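Local coordinates for RAP1B (Serratia marcescens, PDB 4AX2), which probably acts as a self-resistance (immunity) protein that protects the bacterium from a cognate amidase toxin delivered by type VI secretion, at residues Tyr33-Ala47 against Ala60-Phe73. Numbering follows the deposited sequence. Where two conformers were deposited one is given.
Sequences YHQVVKELALSRCLA and AARTANAMREWMPF. With EDO (1,2-ethanediol), chain H.
Met71 reaches across to four residues of helix 33-47, and its side chain shows how one long residue can join the end of a helical hairpin to its partner helix. Its CB lies 3.7 Å from CD1 of Tyr33, and CG passes on to CG1 of Val36. SD then touches two valines, 3.5 Å from CG2 of Val37 and slightly farther from CG1 of Val36, before CE ends against CD1 of Leu40, 3.7 Å away. CG occupies the crowded position between backbone N and carbonyl carbon (chi1 51°), and the extended chain beyond it runs past the valines and brings the methyl group to Leu40. Next to it Pro72, centre of an inverse gamma turn, sets CD over one face of the Tyr33 ring, 3.3 Å from the centroid, as a CH-pi contact; the ring's hydroxyl is held by Asp139.

The two helices form an antiparallel hairpin in this all-helical fold; the axes of 33-47 and 60-67 approach to 7.6 Å at an angle of 159°. Small side chains probably allow this closeness: CB of Ala64 packs on the backbone at Leu40 and Arg44, and CB of Ala60 lies 3.4 Å from the carbonyl O of Ser43. Ser43 turns OG back to Glu39 O, which also accepts from Ser43 N on the opposite face of its plane. On the flank facing helix 75-89, NH2 of Arg44 donates to OD1 of Asn65 (2.9 Å), nearly in line with the C=O, though bent at the hydrogen, with the guanidinium and amide planes 55° apart. A water accepting from Arg44 NE donates to Ala61 O, while NH1 binds Asn83. Leu46 packs against Leu46 of the second subunit.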
ATOM      1  N   TYR A  33       2.821  -9.405 -13.265  1.00 22.82           N
ATOM      2  CA  TYR A  33       3.309  -8.093 -13.655  1.00 22.01           C
ATOM      3  C   TYR A  33       2.302  -6.942 -13.432  1.00 21.61           C
ATOM      4  O   TYR A  33       2.718  -5.851 -13.051  1.00 19.98           O
ATOM      5  CB  TYR A  33       3.749  -8.090 -15.118  1.00 22.45           C
ATOM      6  CG  TYR A  33       4.983  -8.932 -15.437  1.00 22.55           C
ATOM      7  CD1 TYR A  33       6.103  -8.926 -14.600  1.00 22.35           C
ATOM      8  CD2 TYR A  33       5.038  -9.696 -16.596  1.00 23.03           C
ATOM      9  CE1 TYR A  33       7.244  -9.656 -14.919  1.00 22.74           C
ATOM     10  CE2 TYR A  33       6.158 -10.440 -16.913  1.00 23.38           C
ATOM     11  CZ  TYR A  33       7.259 -10.421 -16.081  1.00 23.32           C
ATOM     12  OH  TYR A  33       8.375 -11.150 -16.417  1.00 24.04           O
ATOM     13  N   HIS A  34       1.007  -7.177 -13.671  1.00 21.80           N
ATOM     14  CA  HIS A  34       0.031  -6.115 -13.466  1.00 22.00           C
ATOM     15  C   HIS A  34       0.043  -5.643 -12.024  1.00 20.33           C
ATOM     16  O   HIS A  34      -0.076  -4.452 -11.765  1.00 19.78           O
ATOM     17  CB  HIS A  34      -1.388  -6.508 -13.927  1.00 22.86           C
ATOM     18  CG  HIS A  34      -1.983  -7.715 -13.219  1.00 23.28           C
ATOM     19  ND1 HIS A  34      -2.654  -7.618 -12.049  1.00 24.46           N
ATOM     20  CD2 HIS A  34      -2.042  -9.052 -13.588  1.00 25.02           C
ATOM     21  CE1 HIS A  34      -3.093  -8.827 -11.675  1.00 24.30           C
ATOM     22  NE2 HIS A  34      -2.731  -9.710 -12.627  1.00 25.59           N
ATOM     23  N   GLN A  35       0.256  -6.559 -11.081  1.00 20.53           N
ATOM     24  CA  GLN A  35       0.403  -6.173  -9.681  1.00 20.74           C
ATOM     25  C   GLN A  35       1.643  -5.331  -9.409  1.00 19.30           C
ATOM     26  O   GLN A  35       1.588  -4.392  -8.622  1.00 18.73           O
ATOM     27  CB  GLN A  35       0.382  -7.398  -8.768  1.00 23.05           C
ATOM     28  CG  GLN A  35       0.344  -7.044  -7.287  1.00 24.50           C
ATOM     29  CD  GLN A  35      -0.945  -6.336  -6.862  1.00 26.01           C
ATOM     30  OE1 GLN A  35      -2.039  -6.763  -7.214  1.00 28.25           O
ATOM     31  NE2 GLN A  35      -0.809  -5.249  -6.094  1.00 27.99           N
ATOM     32  N   VAL A  36       2.762  -5.646 -10.067  1.00 18.66           N
ATOM     33  CA  VAL A  36       3.979  -4.847  -9.903  1.00 17.84           C
ATOM     34  C   VAL A  36       3.756  -3.398 -10.293  1.00 17.12           C
ATOM     35  O   VAL A  36       4.261  -2.493  -9.631  1.00 17.34           O
ATOM     36  CB  VAL A  36       5.160  -5.406 -10.704  1.00 18.48           C
ATOM     37  CG1 VAL A  36       6.422  -4.574 -10.446  1.00 17.64           C
ATOM     38  CG2 VAL A  36       5.375  -6.879 -10.359  1.00 18.68           C
ATOM     39  N   VAL A  37       2.991  -3.173 -11.355  1.00 17.74           N
ATOM     40  CA  VAL A  37       2.647  -1.828 -11.780  1.00 18.04           C
ATOM     41  C   VAL A  37       1.895  -1.113 -10.653  1.00 17.69           C
ATOM     42  O   VAL A  37       2.133   0.067 -10.405  1.00 17.09           O
ATOM     43  CB  VAL A  37       1.795  -1.839 -13.053  1.00 18.54           C
ATOM     44  CG1 VAL A  37       1.328  -0.427 -13.377  1.00 19.03           C
ATOM     45  CG2 VAL A  37       2.574  -2.460 -14.228  1.00 18.73           C
ATOM     46  N   LYS A  38       0.980  -1.819 -10.003  1.00 17.94           N
ATOM     47  CA  LYS A  38       0.207  -1.216  -8.879  1.00 18.11           C
ATOM     48  C   LYS A  38       1.113  -0.865  -7.704  1.00 17.87           C
ATOM     49  O   LYS A  38       0.925   0.162  -7.077  1.00 16.80           O
ATOM     50  CB  LYS A  38      -0.950  -2.100  -8.430  0.70 17.57           C
ATOM     51  CG  LYS A  38      -1.959  -2.371  -9.534  0.70 17.43           C
ATOM     52  CD  LYS A  38      -3.391  -2.497  -9.027  0.70 18.30           C
ATOM     53  CE  LYS A  38      -3.619  -3.701  -8.111  0.70 18.54           C
ATOM     54  NZ  LYS A  38      -4.983  -3.717  -7.456  0.70 18.97           N
ATOM     55  N   GLU A  39       2.113  -1.710  -7.426  1.00 18.07           N
ATOM     56  CA  GLU A  39       3.085  -1.412  -6.375  1.00 18.40           C
ATOM     57  C   GLU A  39       3.845  -0.135  -6.715  1.00 18.49           C
ATOM     58  O   GLU A  39       4.114   0.690  -5.833  1.00 17.70           O
ATOM     59  CB  GLU A  39       4.102  -2.536  -6.183  1.00 19.39           C
ATOM     60  CG  GLU A  39       3.516  -3.918  -5.955  1.00 20.46           C
ATOM     61  CD  GLU A  39       2.630  -4.006  -4.732  1.00 22.43           C
ATOM     62  OE1 GLU A  39       3.194  -3.977  -3.618  1.00 23.68           O
ATOM     63  OE2 GLU A  39       1.408  -4.183  -4.894  1.00 25.20           O
ATOM     64  N   LEU A  40       4.221   0.015  -7.987  1.00 18.31           N
ATOM     65  CA  LEU A  40       4.917   1.225  -8.416  1.00 18.71           C
ATOM     66  C   LEU A  40       4.006   2.439  -8.205  1.00 18.56           C
ATOM     67  O   LEU A  40       4.424   3.459  -7.634  1.00 18.64           O
ATOM     68  CB  LEU A  40       5.327   1.122  -9.894  1.00 19.01           C
ATOM     69  CG  LEU A  40       6.047   2.312 -10.530  1.00 20.05           C
ATOM     70  CD1 LEU A  40       6.853   1.836 -11.736  1.00 20.22           C
ATOM     71  CD2 LEU A  40       5.078   3.417 -10.955  1.00 20.92           C
ATOM     72  N   ALA A  41       2.762   2.312  -8.658  1.00 17.88           N
ATOM     73  CA  ALA A  41       1.797   3.408  -8.558  1.00 17.97           C
ATOM     74  C   ALA A  41       1.545   3.830  -7.110  1.00 17.49           C
ATOM     75  O   ALA A  41       1.550   5.018  -6.808  1.00 18.18           O
ATOM     76  CB  ALA A  41       0.479   3.044  -9.249  1.00 18.72           C
ATOM     77  N   LEU A  42       1.330   2.862  -6.232  1.00 17.01           N
ATOM     78  CA  LEU A  42       1.136   3.139  -4.798  1.00 16.94           C
ATOM     79  C   LEU A  42       2.365   3.844  -4.203  1.00 17.44           C
ATOM     80  O   LEU A  42       2.244   4.878  -3.541  1.00 17.12           O
ATOM     81  CB  LEU A  42       0.853   1.815  -4.073  1.00 16.72           C
ATOM     82  CG  LEU A  42       0.736   1.885  -2.541  1.00 16.17           C
ATOM     83  CD1 LEU A  42      -0.271   2.944  -2.089  1.00 15.81           C
ATOM     84  CD2 LEU A  42       0.370   0.525  -1.982  1.00 16.36           C
ATOM     85  N   SER A  43       3.550   3.282  -4.444  1.00 17.72           N
ATOM     86  CA  SER A  43       4.777   3.833  -3.881  1.00 18.86           C
ATOM     87  C   SER A  43       5.000   5.271  -4.345  1.00 18.32           C
ATOM     88  O   SER A  43       5.350   6.139  -3.557  1.00 18.35           O
ATOM     89  CB  SER A  43       5.997   2.964  -4.249  1.00 20.04           C
ATOM     90  OG  SER A  43       5.857   1.635  -3.779  1.00 22.59           O
ATOM     91  N   ARG A  44       4.790   5.527  -5.627  1.00 17.82           N
ATOM     92  CA  ARG A  44       4.950   6.889  -6.144  1.00 18.87           C
ATOM     93  C   ARG A  44       3.878   7.849  -5.637  1.00 18.29           C
ATOM     94  O   ARG A  44       4.163   8.992  -5.348  1.00 18.34           O
ATOM     95  CB  ARG A  44       5.007   6.881  -7.674  1.00 19.49           C
ATOM     96  CG  ARG A  44       5.317   8.258  -8.242  1.00 20.82           C
ATOM     97  CD  ARG A  44       5.579   8.223  -9.722  1.00 22.09           C
ATOM     98  NE  ARG A  44       6.768   7.450 -10.055  1.00 22.29           N
ATOM     99  CZ  ARG A  44       6.981   6.885 -11.238  1.00 22.48           C
ATOM    100  NH1 ARG A  44       6.086   7.005 -12.228  1.00 22.58           N
ATOM    101  NH2 ARG A  44       8.110   6.224 -11.444  1.00 22.62           N
ATOM    102  N   CYS A  45       2.647   7.373  -5.472  1.00 18.13           N
ATOM    103  CA  CYS A  45       1.600   8.190  -4.871  1.00 18.62           C
ATOM    104  C   CYS A  45       2.049   8.610  -3.469  1.00 18.77           C
ATOM    105  O   CYS A  45       1.973   9.790  -3.105  1.00 19.51           O
ATOM    106  CB  CYS A  45       0.283   7.405  -4.820  1.00 18.62           C
ATOM    107  SG  CYS A  45      -1.145   8.338  -4.260  1.00 19.63           S
ATOM    108  N   LEU A  46       2.560   7.650  -2.701  1.00 18.83           N
ATOM    109  CA  LEU A  46       3.025   7.928  -1.345  1.00 18.93           C
ATOM    110  C   LEU A  46       4.181   8.933  -1.350  1.00 19.86           C
ATOM    111  O   LEU A  46       4.206   9.830  -0.524  1.00 20.13           O
ATOM    112  CB  LEU A  46       3.437   6.633  -0.644  1.00 18.53           C
ATOM    113  CG  LEU A  46       2.287   5.659  -0.379  1.00 18.68           C
ATOM    114  CD1 LEU A  46       2.800   4.291   0.109  1.00 18.53           C
ATOM    115  CD2 LEU A  46       1.330   6.271   0.637  1.00 18.69           C
ATOM    116  N   ALA A  47       5.116   8.781  -2.289  1.00 20.98           N
ATOM    117  CA  ALA A  47       6.200   9.776  -2.475  1.00 21.76           C
ATOM    118  C   ALA A  47       5.669  11.178  -2.743  1.00 22.96           C
ATOM    119  O   ALA A  47       6.192  12.167  -2.202  1.00 24.16           O
ATOM    120  CB  ALA A  47       7.129   9.347  -3.604  1.00 21.35           C
ATOM    121  N   ALA A  60      10.177   6.246  -0.807  1.00 20.68           N
ATOM    122  CA  ALA A  60       9.032   5.798  -1.595  1.00 19.20           C
ATOM    123  C   ALA A  60       9.266   5.967  -3.107  1.00 19.64           C
ATOM    124  O   ALA A  60       8.896   5.091  -3.902  1.00 18.98           O
ATOM    125  CB  ALA A  60       7.756   6.536  -1.148  1.00 18.73           C
ATOM    126  N   ALA A  61       9.865   7.092  -3.497  1.00 20.77           N
ATOM    127  CA  ALA A  61      10.191   7.364  -4.921  1.00 21.10           C
ATOM    128  C   ALA A  61      11.145   6.325  -5.469  1.00 22.42           C
ATOM    129  O   ALA A  61      10.921   5.751  -6.545  1.00 21.79           O
ATOM    130  CB  ALA A  61      10.784   8.764  -5.074  1.00 22.35           C
ATOM    131  N   ARG A  62      12.206   6.059  -4.721  1.00 23.29           N
ATOM    132  CA  ARG A  62      13.195   5.079  -5.138  1.00 24.49           C
ATOM    133  C   ARG A  62      12.625   3.675  -5.185  1.00 23.41           C
ATOM    134  O   ARG A  62      12.984   2.874  -6.059  1.00 22.66           O
ATOM    135  CB  ARG A  62      14.417   5.151  -4.214  1.00 26.97           C
ATOM    136  CG  ARG A  62      15.240   6.415  -4.433  1.00 29.77           C
ATOM    137  CD  ARG A  62      16.290   6.602  -3.349  1.00 32.39           C
ATOM    138  NE  ARG A  62      17.261   7.636  -3.714  1.00 34.40           N
ATOM    139  CZ  ARG A  62      18.155   8.174  -2.884  1.00 36.97           C
ATOM    140  NH1 ARG A  62      18.225   7.809  -1.604  1.00 37.08           N
ATOM    141  NH2 ARG A  62      18.994   9.099  -3.346  1.00 38.93           N
ATOM    142  N   THR A  63      11.761   3.353  -4.229  1.00 22.99           N
ATOM    143  CA  THR A  63      11.050   2.049  -4.245  1.00 22.15           C
ATOM    144  C   THR A  63      10.185   1.911  -5.509  1.00 21.32           C
ATOM    145  O   THR A  63      10.211   0.882  -6.190  1.00 20.43           O
ATOM    146  CB  THR A  63      10.162   1.916  -2.998  1.00 22.52           C
ATOM    147  OG1 THR A  63      10.990   1.937  -1.825  1.00 23.30           O
ATOM    148  CG2 THR A  63       9.286   0.631  -3.035  1.00 21.01           C
ATOM    149  N   ALA A  64       9.426   2.958  -5.820  1.00 21.02           N
ATOM    150  CA  ALA A  64       8.616   2.984  -7.050  1.00 20.67           C
ATOM    151  C   ALA A  64       9.490   2.755  -8.272  1.00 21.23           C
ATOM    152  O   ALA A  64       9.221   1.865  -9.098  1.00 20.67           O
ATOM    153  CB  ALA A  64       7.859   4.302  -7.177  1.00 20.22           C
ATOM    154  N   ASN A  65      10.553   3.549  -8.388  1.00 22.50           N
ATOM    155  CA  ASN A  65      11.415   3.464  -9.561  1.00 23.63           C
ATOM    156  C   ASN A  65      12.055   2.085  -9.712  1.00 24.28           C
ATOM    157  O   ASN A  65      12.181   1.567 -10.826  1.00 25.66           O
ATOM    158  CB  ASN A  65      12.471   4.571  -9.538  1.00 24.33           C
ATOM    159  CG  ASN A  65      11.863   5.952  -9.744  1.00 25.16           C
ATOM    160  OD1 ASN A  65      10.784   6.076 -10.344  1.00 26.52           O
ATOM    161  ND2 ASN A  65      12.536   6.997  -9.228  1.00 24.35           N
ATOM    162  N   ALA A  66      12.431   1.501  -8.585  1.00 24.84           N
ATOM    163  CA  ALA A  66      13.094   0.202  -8.562  1.00 25.85           C
ATOM    164  C   ALA A  66      12.178  -0.915  -9.066  1.00 24.48           C
ATOM    165  O   ALA A  66      12.668  -1.938  -9.552  1.00 26.07           O
ATOM    166  CB  ALA A  66      13.604  -0.109  -7.140  1.00 26.60           C
ATOM    167  N   MET A  67      10.866  -0.723  -8.969  1.00 23.88           N
ATOM    168  CA  MET A  67       9.904  -1.738  -9.430  1.00 23.05           C
ATOM    169  C   MET A  67      10.061  -2.023 -10.918  1.00 23.85           C
ATOM    170  O   MET A  67       9.779  -3.131 -11.375  1.00 23.05           O
ATOM    171  CB  MET A  67       8.437  -1.324  -9.193  1.00 22.18           C
ATOM    172  CG  MET A  67       8.003  -1.143  -7.735  1.00 22.32           C
ATOM    173  SD  MET A  67       8.141  -2.693  -6.843  1.00 24.25           S
ATOM    174  CE  MET A  67       7.721  -2.164  -5.165  1.00 25.08           C
ATOM    175  N   ARG A  68      10.433  -1.002 -11.685  1.00 24.04           N
ATOM    176  CA  ARG A  68      10.499  -1.159 -13.131  1.00 25.56           C
ATOM    177  C   ARG A  68      11.506  -2.239 -13.557  1.00 26.15           C
ATOM    178  O   ARG A  68      11.367  -2.807 -14.634  1.00 26.84           O
ATOM    179  CB  ARG A  68      10.842   0.167 -13.788  1.00 27.31           C
ATOM    180  CG  ARG A  68       9.819   1.266 -13.497  1.00 29.92           C
ATOM    181  CD  ARG A  68      10.203   2.585 -14.125  1.00 32.34           C
ATOM    182  NE  ARG A  68      11.529   3.027 -13.697  1.00 35.17           N
ATOM    183  CZ  ARG A  68      11.898   4.296 -13.576  1.00 37.64           C
ATOM    184  NH1 ARG A  68      11.044   5.274 -13.845  1.00 41.67           N
ATOM    185  NH2 ARG A  68      13.129   4.586 -13.191  1.00 36.11           N
ATOM    186  N   GLU A  69      12.507  -2.527 -12.724  1.00 26.64           N
ATOM    187  CA  GLU A  69      13.500  -3.554 -13.066  1.00 28.74           C
ATOM    188  C   GLU A  69      12.849  -4.947 -13.156  1.00 27.35           C
ATOM    189  O   GLU A  69      13.366  -5.812 -13.847  1.00 28.09           O
ATOM    190  CB  GLU A  69      14.669  -3.555 -12.060  1.00 31.82           C
ATOM    191  CG  GLU A  69      15.785  -4.535 -12.408  1.00 35.95           C
ATOM    192  CD  GLU A  69      17.090  -4.338 -11.636  1.00 37.70           C
ATOM    193  OE1 GLU A  69      17.101  -3.607 -10.625  1.00 39.41           O
ATOM    194  OE2 GLU A  69      18.120  -4.939 -12.038  1.00 42.93           O
ATOM    195  N   TRP A  70      11.702  -5.145 -12.502  1.00 25.09           N
ATOM    196  CA  TRP A  70      11.146  -6.490 -12.327  1.00 24.97           C
ATOM    197  C   TRP A  70       9.928  -6.755 -13.162  1.00 24.30           C
ATOM    198  O   TRP A  70       9.199  -7.719 -12.908  1.00 24.55           O
ATOM    199  CB  TRP A  70      10.886  -6.753 -10.837  1.00 24.11           C
ATOM    200  CG  TRP A  70      12.094  -6.325 -10.050  1.00 25.52           C
ATOM    201  CD1 TRP A  70      12.207  -5.261  -9.152  1.00 25.39           C
ATOM    202  CD2 TRP A  70      13.443  -6.878 -10.169  1.00 26.17           C
ATOM    203  NE1 TRP A  70      13.492  -5.164  -8.679  1.00 26.30           N
ATOM    204  CE2 TRP A  70      14.288  -6.100  -9.268  1.00 26.89           C
ATOM    205  CE3 TRP A  70      14.007  -7.923 -10.891  1.00 27.57           C
ATOM    206  CZ2 TRP A  70      15.635  -6.378  -9.111  1.00 28.13           C
ATOM    207  CZ3 TRP A  70      15.375  -8.191 -10.734  1.00 29.03           C
ATOM    208  CH2 TRP A  70      16.168  -7.432  -9.866  1.00 28.80           C
ATOM    209  N   MET A  71       9.714  -5.920 -14.173  1.00 24.09           N
ATOM    210  CA  MET A  71       8.612  -6.098 -15.116  1.00 23.57           C
ATOM    211  C   MET A  71       8.916  -5.502 -16.482  1.00 23.75           C
ATOM    212  O   MET A  71       9.624  -4.500 -16.582  1.00 22.72           O
ATOM    213  CB  MET A  71       7.350  -5.419 -14.559  1.00 22.56           C
ATOM    214  CG  MET A  71       7.575  -3.974 -14.135  1.00 22.30           C
ATOM    215  SD  MET A  71       5.976  -3.184 -13.849  1.00 21.72           S
ATOM    216  CE  MET A  71       6.540  -1.616 -13.156  1.00 20.83           C
ATOM    217  N   PRO A  72       8.339  -6.086 -17.553  1.00 23.63           N
ATOM    218  CA  PRO A  72       8.521  -5.538 -18.897  1.00 25.31           C
ATOM    219  C   PRO A  72       7.572  -4.341 -19.122  1.00 26.03           C
ATOM    220  O   PRO A  72       6.614  -4.413 -19.893  1.00 24.85           O
ATOM    221  CB  PRO A  72       8.206  -6.730 -19.800  1.00 25.12           C
ATOM    222  CG  PRO A  72       7.193  -7.500 -19.043  1.00 24.50           C
ATOM    223  CD  PRO A  72       7.527  -7.309 -17.570  1.00 23.57           C
ATOM    224  N   PHE A  73       7.869  -3.265 -18.402  1.00 27.19           N
ATOM    225  CA  PHE A  73       7.027  -2.078 -18.286  1.00 28.16           C
ATOM    226  C   PHE A  73       7.238  -1.169 -19.490  1.00 31.34           C
ATOM    227  O   PHE A  73       8.360  -1.045 -20.010  1.00 31.26           O
ATOM    228  CB  PHE A  73       7.451  -1.344 -17.012  1.00 27.14           C
ATOM    229  CG  PHE A  73       6.624  -0.142 -16.671  1.00 26.73           C
ATOM    230  CD1 PHE A  73       5.257  -0.253 -16.452  1.00 26.55           C
ATOM    231  CD2 PHE A  73       7.226   1.097 -16.518  1.00 28.25           C
ATOM    232  CE1 PHE A  73       4.506   0.852 -16.090  1.00 26.94           C
ATOM    233  CE2 PHE A  73       6.477   2.218 -16.177  1.00 28.83           C
ATOM    234  CZ  PHE A  73       5.110   2.099 -15.977  1.00 27.42           C
TER
HETATM  235  C1  EDO H1157      18.148   7.564  -7.128  1.00 62.34           C
HETATM  236  O1  EDO H1157      18.851   6.314  -7.119  1.00 64.97           O
HETATM  237  C2  EDO H1157      19.144   8.720  -6.939  1.00 62.44           C
HETATM  238  O2  EDO H1157      18.471   9.891  -6.448  1.00 62.26           O
HETATM  239  O   HOH W   1       8.945   7.537  -8.237  1.00 23.25           O